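Local structure of putative glucoamylase (4QT9) at residues H189-P192 with T193-W196. The protein is a putative glucoamylase with an alpha/alpha toroid fold that probably hydrolyses glycosidic bonds in glucose-containing carbohydrates. Residues are numbered along the deposited sequence; the frame is centred on the assembly and turned at random. Where two conformers were deposited one is given.
Sequences HWSP and TYGW
Ser191 and Gly195 face each other as a single antiparallel hydrogen-bonded pair, and the chain turns back between them through Pro192, Thr193 and Tyr194 in a tight, hairpin-like turn. Ser191 N gives the straighter bond, 2.9 Å to Gly195 O. The return bond from Gly195 N to Ser191 O is weak and bent. Gly195 has a positive phi, which suits a residue without a side chain.

Inside the turn the Ser191 hydroxyl collects two backbone N-H groups. Tyr194 N lies 2.8 Å from Ser191 OG on a nearly straight line (172°), and Thr193 N lies 3.0 Å from the same Ser191 OG on a more bent path. OG reaches both because it stands anti to its own backbone N (chi1 163°). The hydroxyl also bonds to Asn131 OD1, so this oxygen of a buried residue has three partners. Tyr194 OH bonds to Gln128.

At the open end of the turn, Trp190 and Trp196 form an edge-to-face pair, with planes at 58°. Trp190 CD1 comes over one face of Trp196, toward its rim, 3.5 Å from Trp196 CZ2. On the same indole, Trp196 CE3 lies 3.4 Å from His189 O. A water donates to His189 O and, weakly, to Trp196 O. Trp177 meets both indoles, and His109 adds a further edge-to-face contact to Trp190. With an alanine in place of Trp196, the Trp190 edge would probably lose the face it packs on, and a gap is likely to open beside Trp177.

Two backbone N-H groups and Asn131 converge on Ser191 OG, so the polar interior of this surface turn is likely to be satisfied and its shape held from within, while the indoles close the other end by apolar packing.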
loop_
_atom_site.group_PDB
_atom_site.type_symbol
_atom_site.label_atom_id
_atom_site.label_comp_id
_atom_site.label_asym_id
_atom_site.label_seq_id
_atom_site.Cartn_x
_atom_site.Cartn_y
_atom_site.Cartn_z
ATOM N N HIS A 189 3.463 -8.923 -14.617
ATOM C CA HIS A 189 2.641 -10.125 -14.737
ATOM C C HIS A 189 3.242 -11.294 -15.466
ATOM O O HIS A 189 4.094 -11.158 -16.344
ATOM C CB HIS A 189 1.330 -9.818 -15.487
ATOM C CG HIS A 189 0.715 -8.494 -15.180
ATOM N ND1 HIS A 189 1.034 -7.374 -15.920
ATOM C CD2 HIS A 189 -0.232 -8.169 -14.273
ATOM C CE1 HIS A 189 0.268 -6.407 -15.439
ATOM N NE2 HIS A 189 -0.477 -6.836 -14.425
ATOM N N TRP A 190 2.681 -12.455 -15.149
ATOM C CA TRP A 190 2.933 -13.736 -15.787
ATOM C C TRP A 190 1.669 -14.554 -15.707
ATOM O O TRP A 190 1.060 -14.691 -14.632
ATOM C CB TRP A 190 4.135 -14.515 -15.215
ATOM C CG TRP A 190 4.333 -15.818 -15.931
ATOM C CD1 TRP A 190 4.926 -15.998 -17.147
ATOM C CD2 TRP A 190 3.799 -17.099 -15.551
ATOM N NE1 TRP A 190 4.809 -17.305 -17.542
ATOM C CE2 TRP A 190 4.143 -18.012 -16.571
ATOM C CE3 TRP A 190 3.065 -17.563 -14.443
ATOM C CZ2 TRP A 190 3.831 -19.380 -16.492
ATOM C CZ3 TRP A 190 2.730 -18.911 -14.375
ATOM C CH2 TRP A 190 3.116 -19.807 -15.385
ATOM N N SER A 191 1.285 -15.117 -16.851
ATOM C CA SER A 191 0.085 -15.933 -16.950
ATOM C C SER A 191 0.417 -17.348 -17.418
ATOM O O SER A 191 1.186 -17.490 -18.369
ATOM C CB SER A 191 -0.894 -15.296 -17.924
ATOM O OG SER A 191 -1.869 -16.248 -18.316
ATOM N N PRO A 192 -0.214 -18.394 -16.842
ATOM C CA PRO A 192 0.015 -19.759 -17.364
ATOM C C PRO A 192 -0.584 -19.969 -18.760
ATOM O O PRO A 192 -0.132 -20.864 -19.463
ATOM C CB PRO A 192 -0.672 -20.678 -16.340
ATOM C CG PRO A 192 -1.151 -19.794 -15.247
ATOM C CD PRO A 192 -1.186 -18.388 -15.733
ATOM N N THR A 193 -1.576 -19.139 -19.162
ATOM C CA THR A 193 -2.267 -19.237 -20.450
ATOM C C THR A 193 -1.711 -18.228 -21.466
ATOM O O THR A 193 -1.456 -18.582 -22.617
ATOM C CB THR A 193 -3.780 -19.034 -20.218
ATOM O OG1 THR A 193 -4.244 -20.069 -19.354
ATOM C CG2 THR A 193 -4.598 -19.041 -21.509
ATOM N N TYR A 194 -1.557 -16.973 -21.046
ATOM C CA TYR A 194 -1.109 -15.919 -21.948
ATOM C C TYR A 194 0.404 -15.576 -21.854
ATOM O O TYR A 194 0.858 -14.699 -22.594
ATOM C CB TYR A 194 -1.963 -14.661 -21.720
ATOM C CG TYR A 194 -3.444 -14.892 -21.959
ATOM C CD1 TYR A 194 -3.964 -14.935 -23.251
ATOM C CD2 TYR A 194 -4.326 -15.059 -20.894
ATOM C CE1 TYR A 194 -5.325 -15.141 -23.476
ATOM C CE2 TYR A 194 -5.691 -15.249 -21.107
ATOM C CZ TYR A 194 -6.185 -15.296 -22.399
ATOM O OH TYR A 194 -7.526 -15.479 -22.616
ATOM N N GLY A 195 1.157 -16.272 -20.997
ATOM C CA GLY A 195 2.592 -16.058 -20.813
ATOM C C GLY A 195 2.960 -14.653 -20.373
ATOM O O GLY A 195 2.469 -14.170 -19.345
ATOM N N TRP A 196 3.793 -13.979 -21.194
ATOM C CA TRP A 196 4.273 -12.611 -20.963
ATOM C C TRP A 196 3.476 -11.540 -21.756
ATOM O O TRP A 196 3.922 -10.393 -21.775
ATOM C CB TRP A 196 5.784 -12.508 -21.319
ATOM C CG TRP A 196 6.643 -13.488 -20.561
ATOM C CD1 TRP A 196 7.162 -14.664 -21.031
ATOM C CD2 TRP A 196 6.971 -13.433 -19.160
ATOM N NE1 TRP A 196 7.788 -15.344 -20.015
ATOM C CE2 TRP A 196 7.703 -14.605 -18.858
ATOM C CE3 TRP A 196 6.701 -12.510 -18.123
ATOM C CZ2 TRP A 196 8.174 -14.878 -17.567
ATOM C CZ3 TRP A 196 7.184 -12.779 -16.848
ATOM C CH2 TRP A 196 7.907 -13.948 -16.580
HETATM O O HOH W 1 3.601 -10.130 -18.568
#